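Local coordinates for MmoQ Response regulator (Methylococcus capsulatus, PDB 3LJX), which is a response regulator, held here as its HDOD-containing part, whose full-length form probably makes cyclic di-GMP from two GTP through a GGDEF domain, at residues A[114-119]-A[225-230]; A[118-123]-A[133-138]; A[202-207]-A[218-223]; A[208-213]-A[248-253]; A[45-50]-A[108-113]. All blocks are in the same frame, centred on the assembly; numbering follows the deposited sequence.

In the fold
Helix 106-125 is the common element of contacts 1, 2 and 5: it meets helix 214-233 in contact 1, helix 132-141 in contact 2 and the start of helix 47-58 in contact 5. Contacts 1 and 2 share Val118 and Ala119, have centres about 8 Å apart and meet where Ala117 packs on Phe136. Contact 3 reaches contact 2 through Leu120 and Leu223, with centres about 13 Å apart. Contact 4 lies about 9 Å from contact 3, centre to centre, joined to it by Arg221, whose NH1 probably donates to the carbonyls of Ile210 and Asp212. Contacts 4 and 5 lie farthest apart, with centres about 27 Å from each other.

Contact 1. Residues A[114-119]-A[225-230]; sequences LARAVA and LAQHIA
A chi1 of -171° swings Arg116 CG away from the backbone N and the chain then bends at chi3, while Gln227, extended likewise at chi1, bends at chi2; guanidinium and amide thus come together beside the helix crossing. Arg116 NH1 donates to Gln227 OE1 at 2.9 Å, arriving in the carbonyl plane on a lone pair; the N-H...O angle of 137° makes the bond noticeably bent. The two planes are 32° apart. Behind this bond the axes of segments 114-119 and 225-230 approach to 8.6 Å. Small residues permit that closeness: Ala119 CB lies 4.2 Å from Ala226 CB, and Ala230 CB sits 4.3 Å from Arg116 CB. Arg116 CG also rests 4.0 Å from Ala226 CB. Helix 106-125 belongs to the HDOD domain, and Arg116 ties the crossing to the end of helix 132-141 and the residues just after it. Gln227 OE1, the Gly139 carbonyl (to NE) and Asp143 (a salt bridge to NH2) together satisfy all three buried guanidinium nitrogens and hold the group in place.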
# COMPACT_ATOMS: atom_id res chain seq x y z
N LEU A 114 -3.73 -5.23 -3.75
CA LEU A 114 -2.90 -6.19 -4.45
C LEU A 114 -2.94 -5.96 -5.97
O LEU A 114 -1.89 -5.95 -6.63
CB LEU A 114 -3.37 -7.61 -4.14
CG LEU A 114 -2.58 -8.72 -4.84
CD1 LEU A 114 -1.09 -8.62 -4.50
CD2 LEU A 114 -3.15 -10.08 -4.45
N ALA A 115 -4.14 -5.77 -6.52
CA ALA A 115 -4.29 -5.58 -7.96
C ALA A 115 -3.47 -4.37 -8.39
O ALA A 115 -2.78 -4.41 -9.42
CB ALA A 115 -5.78 -5.41 -8.34
N ARG A 116 -3.54 -3.30 -7.60
CA ARG A 116 -2.76 -2.11 -7.88
C ARG A 116 -1.26 -2.38 -7.78
O ARG A 116 -0.49 -1.96 -8.64
CB ARG A 116 -3.16 -0.95 -6.96
CG ARG A 116 -2.53 0.38 -7.35
CD ARG A 116 -3.00 1.49 -6.42
NE ARG A 116 -2.78 1.10 -5.04
CZ ARG A 116 -3.72 1.10 -4.10
NH1 ARG A 116 -4.94 1.51 -4.38
NH2 ARG A 116 -3.42 0.69 -2.87
N ALA A 117 -0.83 -3.07 -6.73
CA ALA A 117 0.57 -3.44 -6.59
C ALA A 117 1.02 -4.19 -7.85
O ALA A 117 2.08 -3.90 -8.41
CB ALA A 117 0.78 -4.30 -5.36
N VAL A 118 0.21 -5.16 -8.28
CA VAL A 118 0.58 -6.00 -9.42
C VAL A 118 0.66 -5.18 -10.70
O VAL A 118 1.61 -5.31 -11.49
CB VAL A 118 -0.43 -7.14 -9.63
CG1 VAL A 118 -0.24 -7.77 -11.02
CG2 VAL A 118 -0.30 -8.18 -8.52
N ALA A 119 -0.33 -4.31 -10.90
CA ALA A 119 -0.33 -3.42 -12.06
C ALA A 119 0.88 -2.49 -12.08
O ALA A 119 1.50 -2.29 -13.13
CB ALA A 119 -1.64 -2.60 -12.14
N LEU A 225 -1.77 5.63 -13.37
CA LEU A 225 -2.24 4.61 -14.29
C LEU A 225 -2.55 3.29 -13.58
O LEU A 225 -3.55 2.63 -13.90
CB LEU A 225 -1.22 4.39 -15.39
CG LEU A 225 -1.84 3.85 -16.66
CD1 LEU A 225 -2.86 4.85 -17.19
CD2 LEU A 225 -0.74 3.60 -17.65
N ALA A 226 -1.72 2.89 -12.62
CA ALA A 226 -1.98 1.67 -11.87
C ALA A 226 -3.30 1.81 -11.11
O ALA A 226 -4.09 0.87 -11.03
CB ALA A 226 -0.85 1.36 -10.90
N GLN A 227 -3.52 2.99 -10.55
CA GLN A 227 -4.73 3.24 -9.77
C GLN A 227 -5.98 3.19 -10.65
O GLN A 227 -6.95 2.49 -10.33
CB GLN A 227 -4.65 4.58 -9.04
CG GLN A 227 -5.92 4.94 -8.30
CD GLN A 227 -6.20 4.01 -7.11
OE1 GLN A 227 -5.29 3.67 -6.35
NE2 GLN A 227 -7.45 3.62 -6.94
N HIS A 228 -5.95 3.92 -11.76
CA HIS A 228 -7.14 4.03 -12.63
C HIS A 228 -7.44 2.71 -13.33
O HIS A 228 -8.59 2.32 -13.45
CB HIS A 228 -6.99 5.16 -13.66
CG HIS A 228 -7.11 6.53 -13.06
ND1 HIS A 228 -6.14 7.07 -12.24
CD2 HIS A 228 -8.07 7.47 -13.18
CE1 HIS A 228 -6.51 8.29 -11.87
NE2 HIS A 228 -7.67 8.56 -12.43
N ILE A 229 -6.39 2.04 -13.78
CA ILE A 229 -6.55 0.72 -14.38
C ILE A 229 -7.16 -0.27 -13.39
O ILE A 229 -7.99 -1.08 -13.76
CB ILE A 229 -5.19 0.17 -14.83
CG1 ILE A 229 -4.93 0.54 -16.28
CG2 ILE A 229 -5.11 -1.34 -14.64
CD1 ILE A 229 -3.46 0.48 -16.64
N ALA A 230 -6.73 -0.20 -12.14
CA ALA A 230 -7.22 -1.12 -11.12
C ALA A 230 -8.68 -0.79 -10.81
O ALA A 230 -9.51 -1.67 -10.65
CB ALA A 230 -6.33 -1.05 -9.84

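Contact 2. Residues A[118-123]-A[133-138]; sequences VALQSI and KEAFTL
Lys133 opens the contact with its backbone: Lys133 N lies 3.7 Å from NE2 of Gln121, whose chain extends across from helix 106-125. The ammonium of Lys133 goes to a salt bridge with Asp73. Ala135 points its CB toward the other helix, 4.0 Å from Leu120 CG, and Leu120 CD2 reaches the Ala135 carbonyl O at 3.2 Å. Leu120 can lie over this small residue because its CG is anti to the backbone N (chi1 -176°). Next comes Phe136, where the backbones draw close: Phe136 CA lies 4.8 Å from Gln121 CA. The Gln121 amide is inclined 52° to the ring, with Gln121 OE1 3.4 Å from Phe136 CD2. Farther along the ring, Phe136 CE2 is 4.1 Å from Val118 CG2, these two side chains lying next to one another and pointing the same way. The pair forms a tightly packed antiparallel helical hairpin within the HDOD domain, with local axes 7.6 Å apart at 151°. Helix 214-233 packs against it through Leu223 and Ala226 on Leu120 and Phe219 on Leu138, while helix 47-58 meets Thr137 through Thr50 and Leu54.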
# COMPACT_ATOMS: atom_id res chain seq x y z
N VAL A 118 0.21 -5.16 -8.28
CA VAL A 118 0.58 -6.00 -9.42
C VAL A 118 0.66 -5.18 -10.70
O VAL A 118 1.61 -5.31 -11.49
CB VAL A 118 -0.43 -7.14 -9.63
CG1 VAL A 118 -0.24 -7.77 -11.02
CG2 VAL A 118 -0.30 -8.18 -8.52
N ALA A 119 -0.33 -4.31 -10.90
CA ALA A 119 -0.33 -3.42 -12.06
C ALA A 119 0.88 -2.49 -12.08
O ALA A 119 1.50 -2.29 -13.13
CB ALA A 119 -1.64 -2.60 -12.14
N LEU A 120 1.22 -1.92 -10.94
CA LEU A 120 2.30 -0.95 -10.90
C LEU A 120 3.62 -1.66 -11.18
O LEU A 120 4.49 -1.14 -11.89
CB LEU A 120 2.35 -0.21 -9.56
CG LEU A 120 3.40 0.91 -9.48
CD1 LEU A 120 3.26 1.93 -10.64
CD2 LEU A 120 3.34 1.59 -8.12
N GLN A 121 3.76 -2.86 -10.64
CA GLN A 121 4.94 -3.66 -10.94
C GLN A 121 5.11 -3.91 -12.42
O GLN A 121 6.20 -3.70 -12.96
CB GLN A 121 4.91 -4.99 -10.20
CG GLN A 121 6.03 -5.91 -10.65
CD GLN A 121 6.47 -6.84 -9.56
OE1 GLN A 121 5.69 -7.63 -9.04
NE2 GLN A 121 7.75 -6.75 -9.20
N SER A 122 4.03 -4.33 -13.10
CA SER A 122 4.09 -4.57 -14.56
C SER A 122 4.46 -3.32 -15.34
O SER A 122 5.34 -3.34 -16.19
CB SER A 122 2.76 -5.10 -15.11
OG SER A 122 2.61 -6.47 -14.82
N ILE A 123 3.74 -2.23 -15.06
CA ILE A 123 4.06 -0.96 -15.68
C ILE A 123 5.54 -0.60 -15.50
O ILE A 123 6.25 -0.40 -16.48
CB ILE A 123 3.16 0.15 -15.13
CG1 ILE A 123 1.71 -0.11 -15.55
CG2 ILE A 123 3.66 1.51 -15.59
CD1 ILE A 123 0.67 0.70 -14.79
N LYS A 133 10.13 -4.22 -7.95
CA LYS A 133 9.80 -4.84 -6.66
C LYS A 133 9.50 -3.78 -5.59
O LYS A 133 8.66 -4.01 -4.71
CB LYS A 133 10.91 -5.78 -6.19
CG LYS A 133 12.23 -5.11 -5.85
CD LYS A 133 13.25 -6.14 -5.30
CE LYS A 133 14.68 -5.68 -5.59
NZ LYS A 133 15.73 -6.56 -4.97
N GLU A 134 10.17 -2.63 -5.67
CA GLU A 134 9.92 -1.54 -4.74
C GLU A 134 8.62 -0.82 -5.12
O GLU A 134 7.86 -0.37 -4.25
CB GLU A 134 11.11 -0.56 -4.71
CG GLU A 134 12.42 -1.23 -4.25
CD GLU A 134 13.61 -0.27 -4.21
OE1 GLU A 134 13.59 0.75 -4.93
OE2 GLU A 134 14.58 -0.53 -3.45
N ALA A 135 8.37 -0.72 -6.43
CA ALA A 135 7.14 -0.11 -6.92
C ALA A 135 5.93 -0.94 -6.51
O ALA A 135 4.89 -0.40 -6.13
CB ALA A 135 7.19 0.06 -8.46
N PHE A 136 6.07 -2.27 -6.59
CA PHE A 136 4.98 -3.16 -6.19
C PHE A 136 4.53 -2.79 -4.78
O PHE A 136 3.34 -2.60 -4.51
CB PHE A 136 5.47 -4.61 -6.19
CG PHE A 136 4.47 -5.58 -5.65
CD1 PHE A 136 4.26 -5.69 -4.28
CD2 PHE A 136 3.73 -6.39 -6.51
CE1 PHE A 136 3.33 -6.59 -3.76
CE2 PHE A 136 2.79 -7.29 -6.00
CZ PHE A 136 2.60 -7.39 -4.63
N THR A 137 5.51 -2.69 -3.90
CA THR A 137 5.28 -2.39 -2.50
C THR A 137 4.58 -1.06 -2.32
O THR A 137 3.63 -0.95 -1.54
CB THR A 137 6.61 -2.41 -1.72
OG1 THR A 137 7.26 -3.66 -1.93
CG2 THR A 137 6.36 -2.23 -0.24
N LEU A 138 5.04 -0.03 -3.03
CA LEU A 138 4.37 1.26 -2.93
C LEU A 138 2.92 1.18 -3.41
O LEU A 138 2.01 1.79 -2.83
CB LEU A 138 5.12 2.34 -3.69
CG LEU A 138 4.49 3.72 -3.52
CD1 LEU A 138 4.31 4.06 -2.04
CD2 LEU A 138 5.32 4.79 -4.23

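Contact 3. Residues A[202-207]-A[218-223]; sequences LQLSQQ and RFARQL
Leu223 and Ala220 of helix 214-233 pack against Leu202, Leu204 and Ser205: two successive helices, 196-204 and 214-233, joined by a loop, meet where the chain turns, and a type I beta turn runs from Leu204 to Gln207. Leu223 can be followed outward. Its CB touches Ser205 CB at 3.5 Å and lies a little farther from Ser205 OG. CG is set beside the backbone N, anti to the carbonyl carbon (chi1 -83°), and from there the two methyls divide the work. CD1 reaches the backbone of Leu202, 3.9 Å from Leu202 N, and also covers a face of the Phe219 ring, 3.8 Å above the plane and over its centre. CD2 meets Leu202 CD1 more loosely. One turn earlier, the small Ala220 lets the backbones come close: Ala220 CA is 4.3 Å from Ser205 CA. Ala220 CB is 3.5 Å from Leu204 CB, and the Ala220 carbonyl O lies 3.2 Å from Ser205 CB. Leu202 also packs on Thr185 and Leu189 of helix 181-191. The buried Ser205 hydroxyl turns back to its own segment, where OG donates to Leu202 O at 2.6 Å, tilted 20° from the carbonyl plane.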
# COMPACT_ATOMS: atom_id res chain seq x y z
N LEU A 202 3.56 9.85 -5.14
CA LEU A 202 2.24 9.36 -4.76
C LEU A 202 1.22 10.48 -4.69
O LEU A 202 0.12 10.39 -5.25
CB LEU A 202 2.30 8.66 -3.41
CG LEU A 202 0.96 8.20 -2.84
CD1 LEU A 202 0.31 7.20 -3.80
CD2 LEU A 202 1.14 7.59 -1.43
N GLN A 203 1.58 11.56 -4.00
CA GLN A 203 0.68 12.71 -3.91
C GLN A 203 0.39 13.31 -5.28
O GLN A 203 -0.76 13.60 -5.60
CB GLN A 203 1.24 13.78 -2.97
CG GLN A 203 0.19 14.80 -2.59
CD GLN A 203 0.65 15.75 -1.50
OE1 GLN A 203 1.83 15.81 -1.17
NE2 GLN A 203 -0.29 16.50 -0.95
N LEU A 204 1.43 13.49 -6.08
CA LEU A 204 1.28 13.96 -7.46
C LEU A 204 0.31 13.07 -8.24
O LEU A 204 -0.54 13.57 -8.99
CB LEU A 204 2.64 13.95 -8.16
CG LEU A 204 3.13 15.23 -8.81
CD1 LEU A 204 2.92 16.40 -7.87
CD2 LEU A 204 4.61 15.09 -9.17
N SER A 205 0.43 11.75 -8.07
CA SER A 205 -0.36 10.83 -8.88
C SER A 205 -1.85 11.01 -8.62
O SER A 205 -2.67 10.49 -9.36
CB SER A 205 -0.00 9.39 -8.55
OG SER A 205 -0.57 9.03 -7.30
N GLN A 206 -2.19 11.73 -7.55
CA GLN A 206 -3.59 11.90 -7.17
C GLN A 206 -4.28 13.14 -7.76
O GLN A 206 -5.49 13.30 -7.62
CB GLN A 206 -3.73 11.83 -5.64
CG GLN A 206 -3.32 10.47 -5.09
CD GLN A 206 -3.13 10.45 -3.57
OE1 GLN A 206 -3.20 9.39 -2.95
NE2 GLN A 206 -2.88 11.61 -2.98
N GLN A 207 -3.52 14.02 -8.42
CA GLN A 207 -4.10 15.18 -9.08
C GLN A 207 -4.93 14.74 -10.27
O GLN A 207 -4.72 13.67 -10.84
CB GLN A 207 -3.01 16.11 -9.62
CG GLN A 207 -1.96 16.53 -8.65
CD GLN A 207 -0.80 17.18 -9.38
OE1 GLN A 207 0.21 16.52 -9.68
NE2 GLN A 207 -0.96 18.45 -9.73
N ARG A 218 7.03 11.28 -13.92
CA ARG A 218 6.83 10.06 -14.69
C ARG A 218 6.35 8.93 -13.78
O ARG A 218 5.43 8.18 -14.12
CB ARG A 218 8.09 9.66 -15.44
CG ARG A 218 7.87 8.56 -16.46
CD ARG A 218 9.17 8.19 -17.13
NE ARG A 218 9.26 8.76 -18.46
CZ ARG A 218 9.10 8.05 -19.57
NH1 ARG A 218 8.88 6.74 -19.50
NH2 ARG A 218 9.19 8.64 -20.76
N PHE A 219 6.96 8.83 -12.61
CA PHE A 219 6.54 7.82 -11.65
C PHE A 219 5.10 8.13 -11.20
O PHE A 219 4.28 7.22 -11.10
CB PHE A 219 7.51 7.77 -10.47
CG PHE A 219 7.26 6.64 -9.51
CD1 PHE A 219 6.80 5.42 -9.96
CD2 PHE A 219 7.53 6.80 -8.16
CE1 PHE A 219 6.58 4.38 -9.06
CE2 PHE A 219 7.31 5.77 -7.26
CZ PHE A 219 6.84 4.55 -7.72
N ALA A 220 4.79 9.40 -10.97
CA ALA A 220 3.43 9.78 -10.61
C ALA A 220 2.43 9.31 -11.68
O ALA A 220 1.38 8.75 -11.35
CB ALA A 220 3.32 11.30 -10.38
N ARG A 221 2.74 9.54 -12.94
CA ARG A 221 1.84 9.11 -14.01
C ARG A 221 1.72 7.58 -14.03
O ARG A 221 0.66 7.04 -14.34
CB ARG A 221 2.29 9.64 -15.37
CG ARG A 221 1.95 11.12 -15.59
CD ARG A 221 2.35 11.63 -16.99
NE ARG A 221 3.79 11.87 -17.08
CZ ARG A 221 4.39 12.96 -16.62
NH1 ARG A 221 3.66 13.93 -16.04
NH2 ARG A 221 5.70 13.10 -16.72
N GLN A 222 2.78 6.88 -13.64
CA GLN A 222 2.73 5.42 -13.58
C GLN A 222 1.84 4.94 -12.45
O GLN A 222 1.10 3.95 -12.59
CB GLN A 222 4.12 4.83 -13.43
CG GLN A 222 5.02 5.00 -14.67
CD GLN A 222 6.48 4.63 -14.36
OE1 GLN A 222 6.97 4.86 -13.24
NE2 GLN A 222 7.16 4.05 -15.35
N LEU A 223 1.91 5.65 -11.33
CA LEU A 223 1.06 5.37 -10.18
C LEU A 223 -0.40 5.63 -10.52
O LEU A 223 -1.26 4.80 -10.25
CB LEU A 223 1.47 6.24 -8.99
CG LEU A 223 2.64 5.71 -8.18
CD1 LEU A 223 3.53 6.86 -7.64
CD2 LEU A 223 2.10 4.83 -7.05

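Contact 4. Residues A[208-213]-A[248-253]; sequences DEIRDE and RAEARR
Glu250 takes the backbone N-H of Ile210: Ile210 N to Glu250 OE2 is 3.0 Å, nearly straight at 164°, and the oxygen is met almost along its C-O direction. This is a loop-to-helix contact, in which side chains of helix 245-254 bind backbone groups of the irregular loop 208-213, between helices 196-204 and 214-233. One turn on, Arg253 reaches out fully extended, and its NH2 donates to Arg211 O at 3.2 Å. That oxygen lies at the edge of the guanidinium, in its plane, although the donor stands above the plane of the carbonyl. NH1 adds only a weak second bond to the same oxygen. Arg221 of helix 214-233 supports the loop by bonding to the carbonyls of Ile210 and Asp212. Ile210 crosses Glu250 at about a right angle, its CB near OE2, and packs on Ala220 and Ala224 of helix 214-233. On the exposed side, Glu213 crosses Arg253 similarly, and Glu213 CG lies 3.7 Å from Arg253 NH2 at the guanidinium edge.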
# COMPACT_ATOMS: atom_id res chain seq x y z
N ASP A 208 -5.86 15.61 -10.66
CA ASP A 208 -6.70 15.37 -11.82
C ASP A 208 -5.83 15.23 -13.07
O ASP A 208 -6.12 14.42 -13.96
CB ASP A 208 -7.70 16.51 -12.00
CG ASP A 208 -8.58 16.70 -10.77
OD1 ASP A 208 -9.61 16.00 -10.67
OD2 ASP A 208 -8.24 17.54 -9.90
N GLU A 209 -4.76 16.00 -13.12
CA GLU A 209 -3.93 16.09 -14.30
C GLU A 209 -2.47 16.23 -13.86
O GLU A 209 -2.16 17.05 -12.98
CB GLU A 209 -4.39 17.29 -15.13
CG GLU A 209 -3.46 17.74 -16.23
CD GLU A 209 -4.06 18.87 -17.07
OE1 GLU A 209 -5.19 19.31 -16.75
OE2 GLU A 209 -3.42 19.33 -18.05
N ILE A 210 -1.59 15.43 -14.44
CA ILE A 210 -0.19 15.39 -14.00
C ILE A 210 0.75 15.89 -15.09
O ILE A 210 1.18 15.11 -15.93
CB ILE A 210 0.23 13.98 -13.60
CG1 ILE A 210 -0.76 13.39 -12.59
CG2 ILE A 210 1.65 13.97 -13.03
CD1 ILE A 210 -0.84 11.89 -12.62
N ARG A 211 1.06 17.19 -15.05
CA ARG A 211 1.85 17.82 -16.10
C ARG A 211 3.34 17.76 -15.79
O ARG A 211 4.18 17.83 -16.70
CB ARG A 211 1.44 19.27 -16.23
CG ARG A 211 -0.03 19.48 -16.49
CD ARG A 211 -0.32 20.95 -16.70
NE ARG A 211 -1.75 21.22 -16.68
CZ ARG A 211 -2.27 22.43 -16.61
NH1 ARG A 211 -1.47 23.49 -16.54
NH2 ARG A 211 -3.58 22.60 -16.61
N ASP A 212 3.65 17.65 -14.51
CA ASP A 212 5.01 17.70 -13.99
C ASP A 212 6.02 16.90 -14.79
O ASP A 212 5.77 15.76 -15.18
CB ASP A 212 5.03 17.22 -12.55
CG ASP A 212 3.99 17.91 -11.69
OD1 ASP A 212 2.79 17.80 -12.01
OD2 ASP A 212 4.38 18.57 -10.70
N GLU A 213 7.18 17.50 -15.02
CA GLU A 213 8.25 16.80 -15.69
C GLU A 213 9.13 16.05 -14.70
O GLU A 213 8.84 16.02 -13.50
CB GLU A 213 9.07 17.77 -16.54
CG GLU A 213 8.47 17.98 -17.92
CD GLU A 213 8.54 19.43 -18.36
OE1 GLU A 213 7.53 19.91 -18.92
OE2 GLU A 213 9.59 20.07 -18.14
N ARG A 248 -5.05 8.01 -21.09
CA ARG A 248 -4.39 7.34 -22.21
C ARG A 248 -3.22 8.19 -22.65
O ARG A 248 -2.16 7.66 -22.99
CB ARG A 248 -5.33 7.08 -23.38
CG ARG A 248 -6.37 6.00 -23.12
CD ARG A 248 -7.10 5.59 -24.41
NE ARG A 248 -7.83 6.71 -25.03
CZ ARG A 248 -7.59 7.20 -26.25
NH1 ARG A 248 -6.62 6.68 -27.01
NH2 ARG A 248 -8.31 8.22 -26.71
N ALA A 249 -3.39 9.51 -22.65
CA ALA A 249 -2.31 10.40 -23.06
C ALA A 249 -1.15 10.32 -22.06
O ALA A 249 0.03 10.35 -22.44
CB ALA A 249 -2.81 11.84 -23.23
N GLU A 250 -1.49 10.21 -20.78
CA GLU A 250 -0.46 10.10 -19.76
C GLU A 250 0.21 8.72 -19.87
O GLU A 250 1.43 8.61 -19.78
CB GLU A 250 -1.04 10.37 -18.36
CG GLU A 250 -1.49 11.83 -18.16
CD GLU A 250 -2.18 12.08 -16.82
OE1 GLU A 250 -2.66 11.12 -16.18
OE2 GLU A 250 -2.25 13.25 -16.41
N ALA A 251 -0.60 7.69 -20.10
CA ALA A 251 -0.09 6.36 -20.40
C ALA A 251 0.91 6.41 -21.54
O ALA A 251 2.04 5.93 -21.40
CB ALA A 251 -1.24 5.42 -20.75
N ARG A 252 0.52 7.00 -22.67
CA ARG A 252 1.43 7.11 -23.80
C ARG A 252 2.70 7.83 -23.38
O ARG A 252 3.79 7.50 -23.84
CB ARG A 252 0.78 7.84 -24.99
CG ARG A 252 -0.58 7.31 -25.43
CD ARG A 252 -0.50 6.22 -26.50
NE ARG A 252 -1.84 5.87 -26.99
CZ ARG A 252 -2.34 6.25 -28.17
NH1 ARG A 252 -1.62 6.97 -29.02
NH2 ARG A 252 -3.58 5.88 -28.51
N ARG A 253 2.57 8.82 -22.51
CA ARG A 253 3.71 9.66 -22.15
C ARG A 253 4.76 8.93 -21.28
O ARG A 253 5.96 9.26 -21.35
CB ARG A 253 3.24 10.99 -21.54
CG ARG A 253 4.32 12.04 -21.39
CD ARG A 253 3.76 13.25 -20.70
NE ARG A 253 4.80 14.11 -20.15
CZ ARG A 253 4.55 15.13 -19.33
NH1 ARG A 253 3.30 15.41 -18.98
NH2 ARG A 253 5.54 15.88 -18.87

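Contact 5. Residues A[45-50]-A[108-113]; sequences TDPALT and AYWQKS
Pro47 lies against both Tyr109 and Trp110, crossing the indole obliquely and sliding past the phenol in the opposite direction. Pro47 CD meets Trp110 CD1 at 3.8 Å, and Pro47 CB approaches Tyr109 OH at 3.5 Å. The phenol gets there because Tyr109 CG is anti to the backbone N (chi1 164°). Asp46 and Trp110 run alongside one another, pointing the same way, with carboxylate and indole planes 48° apart. A water fills the step between them: it donates to Asp46 OD1 at 2.5 Å and accepts from Trp110 NE1 at 2.8 Å, as well as from Ala48 N. Asp46 is the N-cap of helix 47-58 in the all-helical HDOD domain, and its other oxygen, OD2, accepts from Leu49 N at 2.7 Å, the donor standing above the carboxylate plane. Thr17 also bonds to OD2. A second water donates to Thr45 O and to Trp110 O, tying the two backbones together. Ser113 approaches Pro47 CG with its CB, while its OG sits 3.3 Å above the plane of the Tyr109 ring, toward the rim, and donates to the Tyr109 carbonyl. Leu140 and Leu141 of helix 132-141 also pack on Pro47.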
# COMPACT_ATOMS: atom_id res chain seq x y z
N THR A 45 1.53 -9.92 -0.27
CA THR A 45 0.13 -9.75 -0.64
C THR A 45 -0.65 -9.07 0.49
O THR A 45 -1.82 -8.71 0.33
CB THR A 45 -0.58 -11.09 -0.98
OG1 THR A 45 -0.57 -11.95 0.17
CG2 THR A 45 0.08 -11.78 -2.15
N ASP A 46 0.00 -8.89 1.64
CA ASP A 46 -0.67 -8.29 2.80
C ASP A 46 -0.07 -6.94 3.21
O ASP A 46 1.08 -6.87 3.66
CB ASP A 46 -0.66 -9.24 4.00
CG ASP A 46 -1.33 -8.64 5.21
OD1 ASP A 46 -2.54 -8.32 5.12
OD2 ASP A 46 -0.66 -8.48 6.25
N PRO A 47 -0.85 -5.87 3.05
CA PRO A 47 -0.40 -4.52 3.42
C PRO A 47 0.03 -4.42 4.89
O PRO A 47 1.10 -3.86 5.15
CB PRO A 47 -1.62 -3.64 3.14
CG PRO A 47 -2.41 -4.40 2.09
CD PRO A 47 -2.17 -5.86 2.39
N ALA A 48 -0.76 -4.95 5.83
CA ALA A 48 -0.40 -4.85 7.25
C ALA A 48 0.98 -5.45 7.55
O ALA A 48 1.88 -4.76 8.05
CB ALA A 48 -1.47 -5.49 8.16
N LEU A 49 1.15 -6.74 7.25
CA LEU A 49 2.40 -7.42 7.61
C LEU A 49 3.59 -6.85 6.85
O LEU A 49 4.70 -6.77 7.38
CB LEU A 49 2.29 -8.94 7.39
CG LEU A 49 3.48 -9.76 7.89
CD1 LEU A 49 3.84 -9.46 9.37
CD2 LEU A 49 3.21 -11.22 7.69
N THR A 50 3.35 -6.44 5.61
CA THR A 50 4.39 -5.81 4.80
C THR A 50 4.91 -4.50 5.40
O THR A 50 6.12 -4.27 5.47
CB THR A 50 3.90 -5.56 3.38
OG1 THR A 50 3.69 -6.82 2.74
CG2 THR A 50 4.93 -4.77 2.63
N ALA A 108 -12.72 -5.57 -0.36
CA ALA A 108 -12.49 -4.70 -1.52
C ALA A 108 -11.14 -4.02 -1.36
O ALA A 108 -10.36 -3.93 -2.32
CB ALA A 108 -13.62 -3.66 -1.69
N TYR A 109 -10.86 -3.56 -0.15
CA TYR A 109 -9.60 -2.88 0.09
C TYR A 109 -8.43 -3.82 -0.21
O TYR A 109 -7.48 -3.43 -0.89
CB TYR A 109 -9.51 -2.34 1.52
CG TYR A 109 -8.09 -2.00 1.89
CD1 TYR A 109 -7.52 -0.79 1.50
CD2 TYR A 109 -7.30 -2.90 2.58
CE1 TYR A 109 -6.20 -0.48 1.81
CE2 TYR A 109 -5.99 -2.61 2.91
CZ TYR A 109 -5.44 -1.41 2.52
OH TYR A 109 -4.12 -1.14 2.83
N TRP A 110 -8.50 -5.06 0.26
CA TRP A 110 -7.37 -5.97 0.06
C TRP A 110 -7.25 -6.37 -1.39
O TRP A 110 -6.14 -6.51 -1.91
CB TRP A 110 -7.45 -7.20 0.97
CG TRP A 110 -7.05 -6.87 2.40
CD1 TRP A 110 -5.94 -6.19 2.80
CD2 TRP A 110 -7.77 -7.21 3.59
NE1 TRP A 110 -5.92 -6.07 4.16
CE2 TRP A 110 -7.04 -6.69 4.67
CE3 TRP A 110 -8.96 -7.90 3.84
CZ2 TRP A 110 -7.45 -6.84 6.00
CZ3 TRP A 110 -9.37 -8.06 5.17
CH2 TRP A 110 -8.62 -7.52 6.22
N GLN A 111 -8.38 -6.56 -2.04
CA GLN A 111 -8.36 -6.96 -3.44
C GLN A 111 -7.74 -5.85 -4.28
O GLN A 111 -6.85 -6.08 -5.11
CB GLN A 111 -9.77 -7.30 -3.91
CG GLN A 111 -9.87 -7.62 -5.39
CD GLN A 111 -11.30 -7.79 -5.84
OE1 GLN A 111 -12.20 -7.02 -5.49
NE2 GLN A 111 -11.53 -8.82 -6.65
N LYS A 112 -8.18 -4.62 -4.05
CA LYS A 112 -7.71 -3.49 -4.84
C LYS A 112 -6.23 -3.19 -4.58
O LYS A 112 -5.50 -2.83 -5.50
CB LYS A 112 -8.56 -2.27 -4.52
CG LYS A 112 -8.12 -0.99 -5.19
CD LYS A 112 -9.32 -0.09 -5.28
CE LYS A 112 -10.52 -0.92 -5.73
NZ LYS A 112 -11.80 -0.44 -5.14
N SER A 113 -5.79 -3.35 -3.34
CA SER A 113 -4.41 -3.03 -2.98
C SER A 113 -3.42 -3.94 -3.72
O SER A 113 -2.41 -3.48 -4.26
CB SER A 113 -4.22 -3.11 -1.46
OG SER A 113 -4.86 -2.01 -0.81
O HOH W 1 -4.05 -7.03 -0.26
O HOH W 2 -3.47 -6.01 5.56